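Long-range contact in GH18329p (PDB 5YGB), which acts in the piRNA pathway that silences transposons in the fly germline, probably recruiting Piwi proteins, whose N-terminal tail its extended Tudor domain, the part crystallised, binds: residues Lys70-Asn82 with Val90-Tyr103. The protein carries 1 engineered substitution. Residues are numbered along the deposited sequence; the frame is centred on the assembly and turned at random.
Sequences KWYRAEIVDIMPN and VIDLYFVDYGDSEY
Arg73 sets CG anti to its own carbonyl carbon (chi1 -58°) and then bends at chi3 (-63°), which turns its guanidinium onto Asp97. The grip is a side-on salt bridge of two hydrogen bonds: Arg73 NE meets Asp97 OD2 at 2.9 Å and Arg73 NH2 meets Asp97 OD1 at 2.8 Å, each oxygen using its syn lone pair, with the two groups nearly coplanar. Arginine suits the place because NH1 still reaches the carbonyls of Phe116 and Leu119, while Asp97 OD1 also accepts from Gln122 N. A methionine in its place would probably leave the Asp97 carboxylate without its countercharge and those two carbonyls without this donor. Beside this pair, Tyr72 turns its edge toward the face of Tyr98 in an offset edge-to-face (T-shaped) pair, planes at 82°, and one water links the two hydroxyls; Tyr72 OH also bonds Asp68. Tyr72 CB abuts the Phe95 ring edge at CD2, 3.4 Å away, whereas small Ala74 fits over one face of that ring. Farther along, Ile76 CG1 packs on Leu93 CD2 (3.7 Å), and branched Ile79 meets Ile91, filling the same apolar side. Glu75 and Tyr94 exchange two nearly straight backbone bonds. Val77 N then donates to Asp92 O (2.8 Å) and Asp78 N adds a weak bond to the same oxygen: a classic beta bulge in the antiparallel hairpin of strands 70-81 and 89-95, part of the strongly bent sheet of the Tudor fold.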
ATOM      1  N   LYS A  70     -14.540   5.866   2.205  1.00 21.63           N
ATOM      2  CA  LYS A  70     -14.015   6.515   1.009  1.00 20.11           C
ATOM      3  C   LYS A  70     -13.843   5.494  -0.112  1.00 14.37           C
ATOM      4  O   LYS A  70     -13.773   4.292   0.144  1.00 16.80           O
ATOM      5  CB  LYS A  70     -12.691   7.224   1.309  1.00 22.64           C
ATOM      6  CG  LYS A  70     -12.831   8.337   2.347  1.00 23.34           C
ATOM      7  CD  LYS A  70     -11.484   8.921   2.753  1.00 29.32           C
ATOM      8  CE  LYS A  70     -11.661  10.178   3.600  1.00 35.65           C
ATOM      9  NZ  LYS A  70     -12.360  11.277   2.866  1.00 42.54           N
ATOM     10  N   TRP A  71     -13.813   5.986  -1.351  1.00 14.35           N
ATOM     11  CA  TRP A  71     -13.675   5.122  -2.526  1.00 13.42           C
ATOM     12  C   TRP A  71     -12.263   5.200  -3.077  1.00 12.67           C
ATOM     13  O   TRP A  71     -11.714   6.291  -3.251  1.00 13.11           O
ATOM     14  CB  TRP A  71     -14.692   5.512  -3.599  1.00 14.11           C
ATOM     15  CG  TRP A  71     -16.086   5.058  -3.277  1.00 14.19           C
ATOM     16  CD1 TRP A  71     -16.976   5.672  -2.439  1.00 17.52           C
ATOM     17  CD2 TRP A  71     -16.742   3.893  -3.778  1.00 13.49           C
ATOM     18  NE1 TRP A  71     -18.150   4.957  -2.394  1.00 15.99           N
ATOM     19  CE2 TRP A  71     -18.034   3.861  -3.206  1.00 13.05           C
ATOM     20  CE3 TRP A  71     -16.370   2.872  -4.662  1.00 12.84           C
ATOM     21  CZ2 TRP A  71     -18.955   2.851  -3.484  1.00 13.52           C
ATOM     22  CZ3 TRP A  71     -17.285   1.873  -4.948  1.00 13.63           C
ATOM     23  CH2 TRP A  71     -18.560   1.862  -4.352  1.00 14.74           C
ATOM     24  N   TYR A  72     -11.711   4.028  -3.360  1.00 11.11           N
ATOM     25  CA  TYR A  72     -10.315   3.869  -3.748  1.00 10.83           C
ATOM     26  C   TYR A  72     -10.158   3.083  -5.032  1.00  9.45           C
ATOM     27  O   TYR A  72     -10.991   2.228  -5.357  1.00 11.32           O
ATOM     28  CB  TYR A  72      -9.550   3.165  -2.622  1.00 12.99           C
ATOM     29  CG  TYR A  72      -9.457   4.020  -1.376  1.00 17.89           C
ATOM     30  CD1 TYR A  72      -8.535   5.054  -1.299  1.00 18.54           C
ATOM     31  CD2 TYR A  72     -10.310   3.816  -0.294  1.00 19.93           C
ATOM     32  CE1 TYR A  72      -8.441   5.857  -0.172  1.00 24.09           C
ATOM     33  CE2 TYR A  72     -10.218   4.606   0.842  1.00 19.29           C
ATOM     34  CZ  TYR A  72      -9.288   5.626   0.891  1.00 26.11           C
ATOM     35  OH  TYR A  72      -9.184   6.432   2.008  1.00 25.19           O
ATOM     36  N   ARG A  73      -9.067   3.343  -5.749  1.00 10.40           N
ATOM     37  CA  ARG A  73      -8.672   2.480  -6.861  1.00  9.16           C
ATOM     38  C   ARG A  73      -8.085   1.182  -6.325  1.00  9.51           C
ATOM     39  O   ARG A  73      -7.256   1.182  -5.410  1.00 11.18           O
ATOM     40  CB  ARG A  73      -7.645   3.182  -7.760  1.00  8.74           C
ATOM     41  CG  ARG A  73      -8.142   4.510  -8.350  1.00  9.68           C
ATOM     42  CD  ARG A  73      -7.256   5.031  -9.466  1.00 10.18           C
ATOM     43  NE  ARG A  73      -5.908   5.346  -9.002  1.00  9.24           N
ATOM     44  CZ  ARG A  73      -4.952   5.795  -9.808  1.00 10.64           C
ATOM     45  NH1 ARG A  73      -5.202   5.971 -11.104  1.00 11.22           N
ATOM     46  NH2 ARG A  73      -3.738   6.056  -9.328  1.00 11.09           N
ATOM     47  N   ALA A  74      -8.489   0.068  -6.920  1.00  9.22           N
ATOM     48  CA  ALA A  74      -8.038  -1.223  -6.440  1.00 10.22           C
ATOM     49  C   ALA A  74      -7.846  -2.205  -7.579  1.00  9.58           C
ATOM     50  O   ALA A  74      -8.536  -2.140  -8.598  1.00 11.85           O
ATOM     51  CB  ALA A  74      -9.024  -1.782  -5.406  1.00 11.00           C
ATOM     52  N   GLU A  75      -6.905  -3.122  -7.397  1.00  9.20           N
ATOM     53  CA  GLU A  75      -6.619  -4.199  -8.331  1.00  9.63           C
ATOM     54  C   GLU A  75      -7.153  -5.511  -7.765  1.00  9.37           C
ATOM     55  O   GLU A  75      -6.877  -5.858  -6.613  1.00 11.09           O
ATOM     56  CB  GLU A  75      -5.104  -4.275  -8.576  1.00 10.97           C
ATOM     57  CG  GLU A  75      -4.645  -5.462  -9.403  1.00 10.73           C
ATOM     58  CD  GLU A  75      -3.135  -5.595  -9.452  1.00 14.34           C
ATOM     59  OE1 GLU A  75      -2.420  -4.741  -8.882  1.00 17.48           O
ATOM     60  OE2 GLU A  75      -2.663  -6.562 -10.072  1.00 16.98           O
ATOM     61  N   ILE A  76      -7.929  -6.241  -8.555  1.00  9.28           N
ATOM     62  CA  ILE A  76      -8.369  -7.561  -8.119  1.00 10.21           C
ATOM     63  C   ILE A  76      -7.195  -8.536  -8.189  1.00 10.04           C
ATOM     64  O   ILE A  76      -6.610  -8.761  -9.261  1.00 11.18           O
ATOM     65  CB  ILE A  76      -9.543  -8.070  -8.970  1.00  9.79           C
ATOM     66  CG1 ILE A  76     -10.740  -7.118  -8.847  1.00  9.81           C
ATOM     67  CG2 ILE A  76      -9.929  -9.511  -8.560  1.00 11.93           C
ATOM     68  CD1 ILE A  76     -11.989  -7.584  -9.586  1.00 12.06           C
ATOM     69  N   VAL A  77      -6.814  -9.097  -7.045  1.00 10.32           N
ATOM     70  CA  VAL A  77      -5.706 -10.043  -7.066  1.00 11.96           C
ATOM     71  C   VAL A  77      -6.161 -11.484  -6.851  1.00 14.22           C
ATOM     72  O   VAL A  77      -5.396 -12.410  -7.126  1.00 14.81           O
ATOM     73  CB  VAL A  77      -4.618  -9.668  -6.045  1.00 14.02           C
ATOM     74  CG1 VAL A  77      -4.037  -8.293  -6.400  1.00 13.33           C
ATOM     75  CG2 VAL A  77      -5.165  -9.673  -4.650  1.00 17.06           C
ATOM     76  N   ASP A  78      -7.398 -11.686  -6.398  1.00 11.75           N
ATOM     77  CA  ASP A  78      -7.936 -13.040  -6.263  1.00 12.93           C
ATOM     78  C   ASP A  78      -9.448 -12.956  -6.143  1.00 12.90           C
ATOM     79  O   ASP A  78      -9.996 -11.929  -5.727  1.00 12.64           O
ATOM     80  CB  ASP A  78      -7.322 -13.766  -5.045  1.00 15.16           C
ATOM     81  CG  ASP A  78      -7.262 -15.283  -5.216  1.00 22.49           C
ATOM     82  OD1 ASP A  78      -7.804 -15.822  -6.204  1.00 19.43           O
ATOM     83  OD2 ASP A  78      -6.650 -15.936  -4.339  1.00 26.17           O
ATOM     84  N   ILE A  79     -10.115 -14.037  -6.528  1.00 12.92           N
ATOM     85  CA  ILE A  79     -11.561 -14.162  -6.440  1.00 13.56           C
ATOM     86  C   ILE A  79     -11.874 -15.566  -5.949  1.00 14.06           C
ATOM     87  O   ILE A  79     -11.331 -16.538  -6.470  1.00 15.67           O
ATOM     88  CB  ILE A  79     -12.249 -13.929  -7.804  1.00 13.24           C
ATOM     89  CG1 ILE A  79     -11.908 -12.552  -8.381  1.00 13.32           C
ATOM     90  CG2 ILE A  79     -13.758 -14.104  -7.680  1.00 15.96           C
ATOM     91  CD1 ILE A  79     -12.427 -12.370  -9.788  1.00 13.73           C
ATOM     92  N   MET A  80     -12.736 -15.682  -4.948  1.00 15.71           N
ATOM     93  CA  MET A  80     -13.062 -16.990  -4.392  1.00 17.59           C
ATOM     94  C   MET A  80     -14.523 -17.026  -3.989  1.00 17.22           C
ATOM     95  O   MET A  80     -15.139 -15.979  -3.789  1.00 17.48           O
ATOM     96  CB  MET A  80     -12.165 -17.291  -3.199  1.00 20.42           C
ATOM     97  CG  MET A  80     -12.163 -16.196  -2.169  1.00 30.55           C
ATOM     98  SD  MET A  80     -10.478 -15.758  -1.731  1.00 69.02           S
ATOM     99  CE  MET A  80     -10.034 -14.753  -3.128  1.00 45.68           C
ATOM    100  N   PRO A  81     -15.107 -18.229  -3.885  1.00 18.07           N
ATOM    101  CA  PRO A  81     -16.510 -18.243  -3.474  1.00 18.34           C
ATOM    102  C   PRO A  81     -16.680 -17.851  -2.014  1.00 18.01           C
ATOM    103  O   PRO A  81     -15.811 -18.108  -1.186  1.00 21.28           O
ATOM    104  CB  PRO A  81     -16.938 -19.698  -3.699  1.00 20.59           C
ATOM    105  CG  PRO A  81     -15.911 -20.278  -4.618  1.00 23.02           C
ATOM    106  CD  PRO A  81     -14.634 -19.560  -4.307  1.00 18.79           C
ATOM    107  N   ASN A  82     -17.799 -17.196  -1.731  1.00 17.60           N
ATOM    108  CA  ASN A  82     -18.216 -16.959  -0.355  1.00 18.22           C
ATOM    109  C   ASN A  82     -18.493 -18.324   0.319  1.00 18.59           C
ATOM    110  O   ASN A  82     -19.120 -19.207  -0.327  1.00 20.90           O
ATOM    111  CB  ASN A  82     -19.437 -16.060  -0.365  1.00 20.34           C
ATOM    112  CG  ASN A  82     -19.900 -15.661   1.024  1.00 21.89           C
ATOM    113  OD1 ASN A  82     -20.210 -16.511   1.845  1.00 26.09           O
ATOM    114  ND2 ASN A  82     -19.972 -14.350   1.281  1.00 21.07           N
ATOM    115  N   VAL A  90     -16.036 -13.593  -2.960  1.00 14.56           N
ATOM    116  CA  VAL A  90     -15.281 -12.697  -2.095  1.00 14.75           C
ATOM    117  C   VAL A  90     -14.088 -12.255  -2.927  1.00 13.45           C
ATOM    118  O   VAL A  90     -13.444 -13.083  -3.572  1.00 14.45           O
ATOM    119  CB  VAL A  90     -14.833 -13.388  -0.784  1.00 14.13           C
ATOM    120  CG1 VAL A  90     -13.975 -12.445   0.065  1.00 18.22           C
ATOM    121  CG2 VAL A  90     -16.050 -13.859   0.005  1.00 19.14           C
ATOM    122  N   ILE A  91     -13.809 -10.956  -2.948  1.00 12.23           N
ATOM    123  CA  ILE A  91     -12.790 -10.393  -3.836  1.00 12.77           C
ATOM    124  C   ILE A  91     -11.613  -9.872  -3.033  1.00 12.34           C
ATOM    125  O   ILE A  91     -11.786  -9.057  -2.130  1.00 13.92           O
ATOM    126  CB  ILE A  91     -13.364  -9.242  -4.696  1.00 12.51           C
ATOM    127  CG1 ILE A  91     -14.691  -9.650  -5.332  1.00 19.18           C
ATOM    128  CG2 ILE A  91     -12.352  -8.759  -5.731  1.00 15.11           C
ATOM    129  CD1 ILE A  91     -14.555 -10.674  -6.409  1.00 25.19           C
ATOM    130  N   ASP A  92     -10.422 -10.363  -3.347  1.00 11.36           N
ATOM    131  CA  ASP A  92      -9.183  -9.893  -2.736  1.00 11.04           C
ATOM    132  C   ASP A  92      -8.690  -8.675  -3.533  1.00 10.98           C
ATOM    133  O   ASP A  92      -8.334  -8.810  -4.710  1.00 11.67           O
ATOM    134  CB  ASP A  92      -8.154 -11.036  -2.738  1.00 12.10           C
ATOM    135  CG  ASP A  92      -6.906 -10.731  -1.936  1.00 15.37           C
ATOM    136  OD1 ASP A  92      -6.830  -9.663  -1.300  1.00 20.15           O
ATOM    137  OD2 ASP A  92      -6.008 -11.608  -1.924  1.00 19.44           O
ATOM    138  N   LEU A  93      -8.682  -7.506  -2.890  1.00 10.70           N
ATOM    139  CA  LEU A  93      -8.296  -6.249  -3.530  1.00 10.70           C
ATOM    140  C   LEU A  93      -6.975  -5.716  -3.011  1.00 12.04           C
ATOM    141  O   LEU A  93      -6.751  -5.700  -1.802  1.00 12.73           O
ATOM    142  CB  LEU A  93      -9.364  -5.185  -3.298  1.00 12.46           C
ATOM    143  CG  LEU A  93     -10.722  -5.409  -3.954  1.00 11.21           C
ATOM    144  CD1 LEU A  93     -11.632  -4.255  -3.606  1.00 14.56           C
ATOM    145  CD2 LEU A  93     -10.602  -5.561  -5.461  1.00 12.60           C
ATOM    146  N   TYR A  94      -6.119  -5.268  -3.925  1.00  9.14           N
ATOM    147  CA  TYR A  94      -4.902  -4.537  -3.584  1.00  9.28           C
ATOM    148  C   TYR A  94      -5.159  -3.057  -3.884  1.00 10.38           C
ATOM    149  O   TYR A  94      -5.493  -2.697  -5.016  1.00 10.96           O
ATOM    150  CB  TYR A  94      -3.707  -5.091  -4.377  1.00 10.85           C
ATOM    151  CG  TYR A  94      -2.484  -4.208  -4.317  1.00  9.21           C
ATOM    152  CD1 TYR A  94      -1.771  -4.068  -3.134  1.00 11.87           C
ATOM    153  CD2 TYR A  94      -2.043  -3.506  -5.439  1.00  9.55           C
ATOM    154  CE1 TYR A  94      -0.658  -3.247  -3.067  1.00 11.38           C
ATOM    155  CE2 TYR A  94      -0.930  -2.690  -5.379  1.00 10.81           C
ATOM    156  CZ  TYR A  94      -0.255  -2.559  -4.184  1.00 10.98           C
ATOM    157  OH  TYR A  94       0.846  -1.719  -4.118  1.00 12.24           O
ATOM    158  N   PHE A  95      -5.037  -2.193  -2.878  1.00 10.62           N
ATOM    159  CA  PHE A  95      -5.346  -0.771  -3.043  1.00 10.25           C
ATOM    160  C   PHE A  95      -4.119  -0.067  -3.622  1.00  8.92           C
ATOM    161  O   PHE A  95      -3.170   0.255  -2.911  1.00 11.21           O
ATOM    162  CB  PHE A  95      -5.828  -0.181  -1.708  1.00 11.74           C
ATOM    163  CG  PHE A  95      -7.208  -0.649  -1.344  1.00 14.00           C
ATOM    164  CD1 PHE A  95      -7.412  -1.899  -0.790  1.00 17.64           C
ATOM    165  CD2 PHE A  95      -8.311   0.126  -1.636  1.00 17.36           C
ATOM    166  CE1 PHE A  95      -8.688  -2.338  -0.486  1.00 18.47           C
ATOM    167  CE2 PHE A  95      -9.588  -0.309  -1.335  1.00 18.39           C
ATOM    168  CZ  PHE A  95      -9.772  -1.543  -0.759  1.00 17.25           C
ATOM    169  N   VAL A  96      -4.144   0.163  -4.936  1.00  9.27           N
ATOM    170  CA  VAL A  96      -2.952   0.495  -5.703  1.00 10.51           C
ATOM    171  C   VAL A  96      -2.308   1.825  -5.302  1.00  9.58           C
ATOM    172  O   VAL A  96      -1.124   2.027  -5.555  1.00 10.09           O
ATOM    173  CB  VAL A  96      -3.257   0.516  -7.237  1.00  9.32           C
ATOM    174  CG1 VAL A  96      -3.751  -0.843  -7.709  1.00 11.48           C
ATOM    175  CG2 VAL A  96      -4.264   1.603  -7.596  1.00 10.68           C
ATOM    176  N   ASP A  97      -3.059   2.733  -4.688  1.00  9.66           N
ATOM    177  CA  ASP A  97      -2.493   4.018  -4.309  1.00  8.82           C
ATOM    178  C   ASP A  97      -1.962   4.030  -2.881  1.00  9.99           C
ATOM    179  O   ASP A  97      -1.267   4.975  -2.517  1.00 10.55           O
ATOM    180  CB  ASP A  97      -3.523   5.130  -4.506  1.00  9.03           C
ATOM    181  CG  ASP A  97      -3.859   5.322  -5.956  1.00  9.69           C
ATOM    182  OD1 ASP A  97      -2.911   5.344  -6.781  1.00  9.63           O
ATOM    183  OD2 ASP A  97      -5.058   5.433  -6.283  1.00  9.82           O
ATOM    184  N   TYR A  98      -2.261   2.998  -2.085  1.00 10.21           N
ATOM    185  CA  TYR A  98      -1.898   3.003  -0.656  1.00  9.78           C
ATOM    186  C   TYR A  98      -1.091   1.793  -0.210  1.00 11.88           C
ATOM    187  O   TYR A  98      -0.212   1.915   0.651  1.00 11.83           O
ATOM    188  CB  TYR A  98      -3.169   3.114   0.195  1.00 11.98           C
ATOM    189  CG  TYR A  98      -3.779   4.486   0.124  1.00 11.70           C
ATOM    190  CD1 TYR A  98      -4.596   4.864  -0.944  1.00 12.71           C
ATOM    191  CD2 TYR A  98      -3.509   5.430   1.099  1.00 12.23           C
ATOM    192  CE1 TYR A  98      -5.128   6.136  -1.019  1.00 14.49           C
ATOM    193  CE2 TYR A  98      -4.042   6.688   1.038  1.00 14.03           C
ATOM    194  CZ  TYR A  98      -4.843   7.045  -0.018  1.00 13.26           C
ATOM    195  OH  TYR A  98      -5.361   8.317  -0.060  1.00 16.75           O
ATOM    196  N   GLY A  99      -1.370   0.621  -0.773  1.00 10.99           N
ATOM    197  CA  GLY A  99      -0.603  -0.573  -0.445  1.00 11.26           C
ATOM    198  C   GLY A  99      -1.352  -1.624   0.357  1.00 11.32           C
ATOM    199  O   GLY A  99      -0.921  -2.779   0.415  1.00 13.50           O
ATOM    200  N   ASP A 100      -2.469  -1.239   0.961  1.00 12.49           N
ATOM    201  CA  ASP A 100      -3.284  -2.178   1.725  1.00 13.93           C
ATOM    202  C   ASP A 100      -3.914  -3.255   0.847  1.00 15.41           C
ATOM    203  O   ASP A 100      -4.193  -3.033  -0.330  1.00 14.97           O
ATOM    204  CB  ASP A 100      -4.409  -1.438   2.450  1.00 17.82           C
ATOM    205  CG  ASP A 100      -3.908  -0.290   3.296  1.00 20.34           C
ATOM    206  OD1 ASP A 100      -3.650  -0.503   4.499  1.00 31.64           O
ATOM    207  OD2 ASP A 100      -3.780   0.826   2.757  1.00 26.45           O
ATOM    208  N   SER A 101      -4.148  -4.426   1.427  1.00 15.37           N
ATOM    209  CA  SER A 101      -4.965  -5.446   0.780  0.67 15.41           C
ATOM    210  C   SER A 101      -6.128  -5.804   1.687  1.00 18.40           C
ATOM    211  O   SER A 101      -5.966  -5.903   2.898  1.00 18.89           O
ATOM    212  CB  SER A 101      -4.139  -6.684   0.447  0.67 20.72           C
ATOM    213  OG  SER A 101      -3.298  -6.443  -0.668  0.67 17.71           O
ATOM    214  N   GLU A 102      -7.309  -5.979   1.097  1.00 14.26           N
ATOM    215  CA  GLU A 102      -8.512  -6.314   1.855  1.00 16.65           C
ATOM    216  C   GLU A 102      -9.393  -7.249   1.048  1.00 14.34           C
ATOM    217  O   GLU A 102      -9.487  -7.115  -0.167  1.00 13.10           O
ATOM    218  CB  GLU A 102      -9.320  -5.065   2.203  1.00 20.53           C
ATOM    219  CG  GLU A 102      -8.549  -3.952   2.903  1.00 21.77           C
ATOM    220  CD  GLU A 102      -8.341  -4.207   4.385  1.00 41.31           C
ATOM    221  OE1 GLU A 102      -8.881  -5.208   4.907  1.00 32.49           O
ATOM    222  OE2 GLU A 102      -7.623  -3.408   5.024  1.00 40.76           O
ATOM    223  N   TYR A 103     -10.054  -8.178   1.724  1.00 14.97           N
ATOM    224  CA  TYR A 103     -11.107  -8.982   1.103  1.00 12.63           C
ATOM    225  C   TYR A 103     -12.432  -8.252   1.226  1.00 15.58           C
ATOM    226  O   TYR A 103     -12.835  -7.883   2.328  1.00 18.32           O
ATOM    227  CB  TYR A 103     -11.210 -10.344   1.770  1.00 16.36           C
ATOM    228  CG  TYR A 103      -9.969 -11.176   1.679  1.00 18.65           C
ATOM    229  CD1 TYR A 103      -9.728 -11.961   0.573  1.00 19.57           C
ATOM    230  CD2 TYR A 103      -9.043 -11.190   2.715  1.00 22.07           C
ATOM    231  CE1 TYR A 103      -8.590 -12.745   0.488  1.00 23.89           C
ATOM    232  CE2 TYR A 103      -7.905 -11.960   2.642  1.00 28.96           C
ATOM    233  CZ  TYR A 103      -7.684 -12.737   1.527  1.00 29.70           C
ATOM    234  OH  TYR A 103      -6.546 -13.506   1.453  1.00 43.92           O
TER
HETATM  235  O   HOH W   1      -7.378   8.751   2.047  1.00 33.28           O
HETATM  236  O   HOH W   2      -7.173   5.279  -4.615  1.00 11.06           O
HETATM  237  O   HOH W   3      -6.175 -14.428  -1.822  1.00 36.20           O